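Methyltransferase (Streptococcus pyogenes, PDB 2ESR) probably transfers methyl groups from S-adenosylmethionine to a substrate not yet identified. Local coordinates at residues I94-D107 / K125-E137. Numbering follows the deposited sequence.
Sequences IDCLTGRFDLVFLD and KNLLSEQVMVVCE
V104 bridges two residues of the parallel neighbour 132-137: its N donates to M133 O at 2.9 Å, and its O accepts from V135 N almost head-on to the carbonyl. The ladder continues as L106 N binds V135 O and E137 N binds L106 O. On the other side of strand 101-106, L103 and F105 hydrogen-bond to the backbone of strand 34-38. D102 breaks the regular course: its O takes M133 N and a water shared with Q131 O, while its OD1 is held by R34 N and its OD2 by a second water that also touches S129 OG. F101 N bonds to L127 O and F101 O to S129 N (2.9 Å). Strands 101-106 and 132-139 are joined through helix 111-124 in a beta-alpha-beta crossover within the Rossmann-type sheet expected of a methyltransferase. That helix packs on L106 and V134, whose CD1 and CG1 meet at 3.7 Å, whereas F105 and V135 lie side by side on the opposite face, near helix 19-26. Bent at chi2 (-83°), the R100 chain brings NH1 to L128 O at 2.8 Å, close to the guanidinium plane, with N126 O over one face. N126 closes helix 111-124 as the C' residue of a Schellman motif. L127 reaches back with CD1 against I94 CG2 and CD2 against L97 CB. K125 NZ forms a salt bridge with D95 OD1 (3.3 Å), its hydrogen bond weak, and donates to a water that in turn donates to I94 O and L97 O. Another water donates to both D107 OD1 and E137 OE1, carboxylate oxygens 3.8 Å apart, and probably eases their repulsion.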
ATOM      1  N   ILE A  94      -6.587  -7.659  -6.539  1.00 23.42           N
ATOM      2  CA  ILE A  94      -6.638  -6.980  -7.826  1.00 25.62           C
ATOM      3  C   ILE A  94      -7.844  -6.045  -7.961  1.00 25.88           C
ATOM      4  O   ILE A  94      -7.750  -4.993  -8.590  1.00 25.33           O
ATOM      5  CB  ILE A  94      -6.618  -8.010  -8.986  1.00 26.39           C
ATOM      6  CG1 ILE A  94      -5.260  -8.720  -9.000  1.00 27.39           C
ATOM      7  CG2 ILE A  94      -6.861  -7.312 -10.324  1.00 26.87           C
ATOM      8  CD1 ILE A  94      -5.156  -9.851 -10.010  1.00 28.17           C
ATOM      9  N   ASP A  95      -8.968  -6.415  -7.357  1.00 26.21           N
ATOM     10  CA  ASP A  95     -10.167  -5.584  -7.426  1.00 28.02           C
ATOM     11  C   ASP A  95     -10.094  -4.343  -6.538  1.00 27.75           C
ATOM     12  O   ASP A  95     -10.882  -3.411  -6.699  1.00 28.12           O
ATOM     13  CB  ASP A  95     -11.401  -6.408  -7.043  1.00 32.70           C
ATOM     14  CG  ASP A  95     -11.777  -7.420  -8.108  1.00 37.16           C
ATOM     15  OD1 ASP A  95     -12.025  -6.997  -9.257  1.00 40.14           O
ATOM     16  OD2 ASP A  95     -11.829  -8.632  -7.799  1.00 41.17           O
ATOM     17  N   CYS A  96      -9.146  -4.325  -5.608  1.00 25.21           N
ATOM     18  CA  CYS A  96      -9.007  -3.201  -4.692  1.00 25.10           C
ATOM     19  C   CYS A  96      -7.834  -2.277  -5.018  1.00 25.05           C
ATOM     20  O   CYS A  96      -7.752  -1.165  -4.496  1.00 23.00           O
ATOM     21  CB  CYS A  96      -8.871  -3.723  -3.263  1.00 26.82           C
ATOM     22  SG  CYS A  96     -10.278  -4.726  -2.728  1.00 35.60           S
ATOM     23  N   LEU A  97      -6.933  -2.739  -5.881  1.00 24.28           N
ATOM     24  CA  LEU A  97      -5.767  -1.945  -6.275  1.00 24.82           C
ATOM     25  C   LEU A  97      -6.172  -0.812  -7.212  1.00 23.56           C
ATOM     26  O   LEU A  97      -7.153  -0.929  -7.942  1.00 22.38           O
ATOM     27  CB  LEU A  97      -4.743  -2.842  -6.971  1.00 25.45           C
ATOM     28  CG  LEU A  97      -4.245  -4.030  -6.152  1.00 26.31           C
ATOM     29  CD1 LEU A  97      -3.343  -4.911  -7.016  1.00 27.46           C
ATOM     30  CD2 LEU A  97      -3.502  -3.526  -4.931  1.00 26.63           C
ATOM     31  N   THR A  98      -5.408   0.278  -7.221  1.00 25.18           N
ATOM     32  CA  THR A  98      -5.769   1.400  -8.084  1.00 28.47           C
ATOM     33  C   THR A  98      -4.669   2.021  -8.933  1.00 31.63           C
ATOM     34  O   THR A  98      -4.936   2.497 -10.035  1.00 32.97           O
ATOM     35  CB  THR A  98      -6.370   2.549  -7.270  1.00 28.41           C
ATOM     36  OG1 THR A  98      -5.345   3.124  -6.451  1.00 27.75           O
ATOM     37  CG2 THR A  98      -7.500   2.045  -6.392  1.00 29.09           C
ATOM     38  N   GLY A  99      -3.446   2.041  -8.422  1.00 33.36           N
ATOM     39  CA  GLY A  99      -2.368   2.662  -9.169  1.00 36.96           C
ATOM     40  C   GLY A  99      -1.756   1.787 -10.242  1.00 36.15           C
ATOM     41  O   GLY A  99      -1.893   0.566 -10.208  1.00 39.41           O
ATOM     42  N   ARG A 100      -1.099   2.419 -11.209  1.00 33.49           N
ATOM     43  CA  ARG A 100      -0.435   1.691 -12.280  1.00 31.24           C
ATOM     44  C   ARG A 100       0.836   1.105 -11.671  1.00 28.25           C
ATOM     45  O   ARG A 100       1.530   1.780 -10.910  1.00 29.39           O
ATOM     46  CB  ARG A 100      -0.062   2.641 -13.418  1.00 32.85           C
ATOM     47  CG  ARG A 100      -1.246   3.207 -14.184  1.00 34.72           C
ATOM     48  CD  ARG A 100      -1.732   2.235 -15.244  1.00 35.60           C
ATOM     49  NE  ARG A 100      -2.836   2.786 -16.028  1.00 36.03           N
ATOM     50  CZ  ARG A 100      -3.319   2.224 -17.130  1.00 35.77           C
ATOM     51  NH1 ARG A 100      -2.795   1.097 -17.588  1.00 35.04           N
ATOM     52  NH2 ARG A 100      -4.341   2.781 -17.769  1.00 38.55           N
ATOM     53  N   PHE A 101       1.134  -0.146 -11.996  1.00 22.87           N
ATOM     54  CA  PHE A 101       2.328  -0.794 -11.472  1.00 19.29           C
ATOM     55  C   PHE A 101       3.348  -0.967 -12.578  1.00 18.16           C
ATOM     56  O   PHE A 101       3.003  -1.331 -13.695  1.00 18.61           O
ATOM     57  CB  PHE A 101       1.954  -2.138 -10.861  1.00 19.14           C
ATOM     58  CG  PHE A 101       1.185  -2.004  -9.581  1.00 20.69           C
ATOM     59  CD1 PHE A 101       1.853  -1.749  -8.391  1.00 19.51           C
ATOM     60  CD2 PHE A 101      -0.203  -2.064  -9.574  1.00 20.61           C
ATOM     61  CE1 PHE A 101       1.149  -1.548  -7.205  1.00 24.40           C
ATOM     62  CE2 PHE A 101      -0.917  -1.866  -8.389  1.00 22.43           C
ATOM     63  CZ  PHE A 101      -0.239  -1.607  -7.206  1.00 21.85           C
ATOM     64  N   ASP A 102       4.605  -0.694 -12.253  1.00 19.34           N
ATOM     65  CA  ASP A 102       5.691  -0.772 -13.223  1.00 19.20           C
ATOM     66  C   ASP A 102       6.384  -2.126 -13.272  1.00 18.38           C
ATOM     67  O   ASP A 102       6.962  -2.504 -14.297  1.00 18.56           O
ATOM     68  CB  ASP A 102       6.715   0.316 -12.910  1.00 21.11           C
ATOM     69  CG  ASP A 102       6.076   1.685 -12.767  1.00 24.69           C
ATOM     70  OD1 ASP A 102       5.874   2.145 -11.622  1.00 27.64           O
ATOM     71  OD2 ASP A 102       5.758   2.293 -13.804  1.00 27.84           O
ATOM     72  N   LEU A 103       6.322  -2.855 -12.166  1.00 16.45           N
ATOM     73  CA  LEU A 103       6.960  -4.160 -12.081  1.00 16.84           C
ATOM     74  C   LEU A 103       6.061  -5.080 -11.265  1.00 16.74           C
ATOM     75  O   LEU A 103       5.687  -4.765 -10.140  1.00 18.47           O
ATOM     76  CB  LEU A 103       8.333  -4.018 -11.410  1.00 16.82           C
ATOM     77  CG  LEU A 103       9.176  -5.272 -11.130  1.00 17.89           C
ATOM     78  CD1 LEU A 103       9.427  -6.055 -12.427  1.00 18.12           C
ATOM     79  CD2 LEU A 103      10.507  -4.842 -10.504  1.00 17.97           C
ATOM     80  N   VAL A 104       5.706  -6.217 -11.845  1.00 14.68           N
ATOM     81  CA  VAL A 104       4.837  -7.162 -11.173  1.00 15.78           C
ATOM     82  C   VAL A 104       5.528  -8.514 -11.083  1.00 15.61           C
ATOM     83  O   VAL A 104       6.066  -9.002 -12.070  1.00 18.14           O
ATOM     84  CB  VAL A 104       3.507  -7.321 -11.957  1.00 16.76           C
ATOM     85  CG1 VAL A 104       2.596  -8.319 -11.259  1.00 17.28           C
ATOM     86  CG2 VAL A 104       2.812  -5.965 -12.078  1.00 17.10           C
ATOM     87  N   PHE A 105       5.534  -9.097  -9.892  1.00 15.06           N
ATOM     88  CA  PHE A 105       6.130 -10.409  -9.697  1.00 16.02           C
ATOM     89  C   PHE A 105       5.015 -11.416  -9.470  1.00 16.98           C
ATOM     90  O   PHE A 105       4.137 -11.194  -8.631  1.00 18.77           O
ATOM     91  CB  PHE A 105       7.075 -10.405  -8.494  1.00 14.71           C
ATOM     92  CG  PHE A 105       8.356  -9.653  -8.735  1.00 15.73           C
ATOM     93  CD1 PHE A 105       9.279 -10.118  -9.657  1.00 14.94           C
ATOM     94  CD2 PHE A 105       8.619  -8.465  -8.063  1.00 18.07           C
ATOM     95  CE1 PHE A 105      10.457  -9.403  -9.915  1.00 16.55           C
ATOM     96  CE2 PHE A 105       9.791  -7.742  -8.310  1.00 17.60           C
ATOM     97  CZ  PHE A 105      10.711  -8.213  -9.240  1.00 17.95           C
ATOM     98  N   LEU A 106       5.053 -12.520 -10.217  1.00 14.95           N
ATOM     99  CA  LEU A 106       4.033 -13.560 -10.105  1.00 17.72           C
ATOM    100  C   LEU A 106       4.665 -14.940  -9.985  1.00 19.26           C
ATOM    101  O   LEU A 106       5.387 -15.382 -10.878  1.00 20.60           O
ATOM    102  CB  LEU A 106       3.118 -13.571 -11.335  1.00 18.69           C
ATOM    103  CG  LEU A 106       2.357 -12.316 -11.758  1.00 19.43           C
ATOM    104  CD1 LEU A 106       1.493 -12.662 -12.973  1.00 19.75           C
ATOM    105  CD2 LEU A 106       1.478 -11.802 -10.616  1.00 22.03           C
ATOM    106  N   ASP A 107       4.391 -15.609  -8.873  1.00 20.15           N
ATOM    107  CA  ASP A 107       4.886 -16.969  -8.633  1.00 20.94           C
ATOM    108  C   ASP A 107       3.766 -17.622  -7.835  1.00 20.89           C
ATOM    109  O   ASP A 107       3.867 -17.797  -6.620  1.00 21.81           O
ATOM    110  CB  ASP A 107       6.183 -16.955  -7.819  1.00 22.24           C
ATOM    111  CG  ASP A 107       6.770 -18.350  -7.645  1.00 26.79           C
ATOM    112  OD1 ASP A 107       7.932 -18.470  -7.200  1.00 28.42           O
ATOM    113  OD2 ASP A 107       6.055 -19.328  -7.950  1.00 23.67           O
ATOM    114  N   LYS A 125      -8.198  -4.517 -15.535  1.00 24.99           N
ATOM    115  CA  LYS A 125      -8.375  -3.488 -14.521  1.00 25.05           C
ATOM    116  C   LYS A 125      -7.431  -2.306 -14.724  1.00 23.58           C
ATOM    117  O   LYS A 125      -7.323  -1.437 -13.858  1.00 22.47           O
ATOM    118  CB  LYS A 125      -8.156  -4.089 -13.129  1.00 26.94           C
ATOM    119  CG  LYS A 125      -9.151  -5.196 -12.769  1.00 31.83           C
ATOM    120  CD  LYS A 125     -10.581  -4.673 -12.757  1.00 36.16           C
ATOM    121  CE  LYS A 125     -10.786  -3.634 -11.670  1.00 38.39           C
ATOM    122  NZ  LYS A 125     -10.602  -4.213 -10.309  1.00 42.56           N
ATOM    123  N   ASN A 126      -6.762  -2.285 -15.873  1.00 22.11           N
ATOM    124  CA  ASN A 126      -5.815  -1.227 -16.226  1.00 24.61           C
ATOM    125  C   ASN A 126      -4.858  -0.899 -15.095  1.00 23.86           C
ATOM    126  O   ASN A 126      -4.633   0.268 -14.773  1.00 25.58           O
ATOM    127  CB  ASN A 126      -6.570   0.033 -16.646  1.00 27.98           C
ATOM    128  CG  ASN A 126      -7.624  -0.253 -17.684  1.00 32.23           C
ATOM    129  OD1 ASN A 126      -8.790  -0.480 -17.354  1.00 38.19           O
ATOM    130  ND2 ASN A 126      -7.221  -0.266 -18.948  1.00 32.69           N
ATOM    131  N   LEU A 127      -4.284  -1.941 -14.503  1.00 21.79           N
ATOM    132  CA  LEU A 127      -3.360  -1.787 -13.393  1.00 20.22           C
ATOM    133  C   LEU A 127      -1.893  -1.874 -13.809  1.00 21.18           C
ATOM    134  O   LEU A 127      -1.004  -1.815 -12.961  1.00 21.73           O
ATOM    135  CB  LEU A 127      -3.637  -2.860 -12.340  1.00 21.01           C
ATOM    136  CG  LEU A 127      -4.995  -2.761 -11.637  1.00 21.59           C
ATOM    137  CD1 LEU A 127      -5.252  -4.020 -10.821  1.00 22.97           C
ATOM    138  CD2 LEU A 127      -5.003  -1.531 -10.753  1.00 24.29           C
ATOM    139  N   LEU A 128      -1.644  -2.016 -15.106  1.00 20.31           N
ATOM    140  CA  LEU A 128      -0.276  -2.135 -15.608  1.00 21.28           C
ATOM    141  C   LEU A 128       0.208  -0.885 -16.337  1.00 22.00           C
ATOM    142  O   LEU A 128      -0.479  -0.363 -17.216  1.00 21.46           O
ATOM    143  CB  LEU A 128      -0.177  -3.326 -16.563  1.00 21.82           C
ATOM    144  CG  LEU A 128      -0.627  -4.683 -16.017  1.00 21.79           C
ATOM    145  CD1 LEU A 128      -0.509  -5.729 -17.108  1.00 22.11           C
ATOM    146  CD2 LEU A 128       0.221  -5.067 -14.807  1.00 23.25           C
ATOM    147  N   SER A 129       1.394  -0.410 -15.984  1.00 20.93           N
ATOM    148  CA  SER A 129       1.934   0.773 -16.648  1.00 23.20           C
ATOM    149  C   SER A 129       2.247   0.407 -18.091  1.00 23.37           C
ATOM    150  O   SER A 129       2.331  -0.774 -18.441  1.00 23.32           O
ATOM    151  CB  SER A 129       3.216   1.239 -15.962  1.00 25.57           C
ATOM    152  OG  SER A 129       4.298   0.376 -16.285  1.00 26.63           O
ATOM    153  N   GLU A 130       2.402   1.421 -18.935  1.00 23.59           N
ATOM    154  CA  GLU A 130       2.727   1.197 -20.338  1.00 25.25           C
ATOM    155  C   GLU A 130       3.998   0.358 -20.451  1.00 22.93           C
ATOM    156  O   GLU A 130       4.067  -0.600 -21.230  1.00 22.67           O
ATOM    157  CB  GLU A 130       2.952   2.542 -21.038  1.00 28.86           C
ATOM    158  CG  GLU A 130       1.706   3.396 -21.178  1.00 36.67           C
ATOM    159  CD  GLU A 130       0.778   2.894 -22.268  1.00 41.84           C
ATOM    160  OE1 GLU A 130       0.317   1.735 -22.176  1.00 44.81           O
ATOM    161  OE2 GLU A 130       0.512   3.660 -23.221  1.00 44.94           O
ATOM    162  N   GLN A 131       4.995   0.720 -19.653  1.00 21.39           N
ATOM    163  CA  GLN A 131       6.299   0.052 -19.669  1.00 19.65           C
ATOM    164  C   GLN A 131       6.453  -1.035 -18.619  1.00 19.03           C
ATOM    165  O   GLN A 131       7.561  -1.339 -18.178  1.00 19.98           O
ATOM    166  CB  GLN A 131       7.397   1.095 -19.475  1.00 20.55           C
ATOM    167  CG  GLN A 131       7.457   2.118 -20.591  1.00 22.54           C
ATOM    168  CD  GLN A 131       7.725   1.472 -21.930  1.00 23.31           C
ATOM    169  OE1 GLN A 131       8.669   0.693 -22.072  1.00 21.84           O
ATOM    170  NE2 GLN A 131       6.898   1.787 -22.923  1.00 24.30           N
ATOM    171  N   VAL A 132       5.337  -1.640 -18.234  1.00 18.52           N
ATOM    172  CA  VAL A 132       5.367  -2.683 -17.219  1.00 17.12           C
ATOM    173  C   VAL A 132       6.174  -3.922 -17.599  1.00 16.34           C
ATOM    174  O   VAL A 132       6.300  -4.277 -18.774  1.00 16.31           O
ATOM    175  CB  VAL A 132       3.926  -3.159 -16.882  1.00 14.30           C
ATOM    176  CG1 VAL A 132       3.360  -3.937 -18.048  1.00 15.48           C
ATOM    177  CG2 VAL A 132       3.915  -4.009 -15.621  1.00 15.05           C
HETATM  178  N   MSE A 133       6.733  -4.563 -16.581  1.00 17.42           N
HETATM  179  CA  MSE A 133       7.431  -5.820 -16.749  1.00 16.88           C
HETATM  180  C   MSE A 133       6.718  -6.760 -15.772  1.00 16.76           C
HETATM  181  O   MSE A 133       6.658  -6.482 -14.565  1.00 17.52           O
HETATM  182  CB  MSE A 133       8.912  -5.702 -16.379  1.00 18.20           C
HETATM  183  CG  MSE A 133       9.746  -5.057 -17.463  1.00 20.88           C
HETATM  184 SE   MSE A 133      11.596  -5.095 -16.951  1.00 28.20          SE
HETATM  185  CE  MSE A 133      11.546  -3.752 -15.598  1.00 26.11           C
ATOM    186  N   VAL A 134       6.122  -7.827 -16.298  1.00 16.65           N
ATOM    187  CA  VAL A 134       5.457  -8.825 -15.461  1.00 17.07           C
ATOM    188  C   VAL A 134       6.403 -10.024 -15.456  1.00 17.71           C
ATOM    189  O   VAL A 134       6.565 -10.732 -16.465  1.00 17.31           O
ATOM    190  CB  VAL A 134       4.075  -9.231 -16.019  1.00 16.40           C
ATOM    191  CG1 VAL A 134       3.437 -10.283 -15.110  1.00 21.10           C
ATOM    192  CG2 VAL A 134       3.167  -8.010 -16.078  1.00 18.35           C
ATOM    193  N   VAL A 135       7.046 -10.220 -14.312  1.00 16.86           N
ATOM    194  CA  VAL A 135       8.032 -11.272 -14.124  1.00 17.77           C
ATOM    195  C   VAL A 135       7.446 -12.498 -13.461  1.00 17.76           C
ATOM    196  O   VAL A 135       6.970 -12.443 -12.324  1.00 18.46           O
ATOM    197  CB  VAL A 135       9.208 -10.749 -13.267  1.00 16.95           C
ATOM    198  CG1 VAL A 135      10.255 -11.823 -13.109  1.00 18.28           C
ATOM    199  CG2 VAL A 135       9.806  -9.510 -13.919  1.00 18.85           C
ATOM    200  N   CYS A 136       7.512 -13.614 -14.174  1.00 18.36           N
ATOM    201  CA  CYS A 136       6.976 -14.869 -13.687  1.00 20.00           C
ATOM    202  C   CYS A 136       8.074 -15.874 -13.402  1.00 21.16           C
ATOM    203  O   CYS A 136       8.894 -16.156 -14.268  1.00 22.12           O
ATOM    204  CB  CYS A 136       6.032 -15.466 -14.727  1.00 20.89           C
ATOM    205  SG  CYS A 136       4.751 -14.334 -15.303  1.00 22.44           S
ATOM    206  N   GLU A 137       8.094 -16.409 -12.187  1.00 22.31           N
ATOM    207  CA  GLU A 137       9.086 -17.424 -11.838  1.00 24.12           C
ATOM    208  C   GLU A 137       8.290 -18.706 -11.648  1.00 22.98           C
ATOM    209  O   GLU A 137       7.325 -18.738 -10.877  1.00 24.58           O
ATOM    210  CB  GLU A 137       9.831 -17.050 -10.552  1.00 27.40           C
ATOM    211  CG  GLU A 137      10.869 -18.089 -10.138  1.00 33.86           C
ATOM    212  CD  GLU A 137      11.769 -17.608  -9.015  1.00 37.65           C
ATOM    213  OE1 GLU A 137      11.257 -16.949  -8.083  1.00 41.44           O
ATOM    214  OE2 GLU A 137      12.985 -17.898  -9.062  1.00 39.87           O
TER
HETATM  215  O   HOH W   1      -8.591  -2.617  -9.385  1.00 25.30           O
HETATM  216  O   HOH W   2       8.677  -0.843 -15.713  1.00 31.39           O
HETATM  217  O   HOH W   3       6.612   1.950 -16.159  1.00 42.00           O
HETATM  218  O   HOH W   4       9.359 -16.325  -6.342  1.00 27.50           O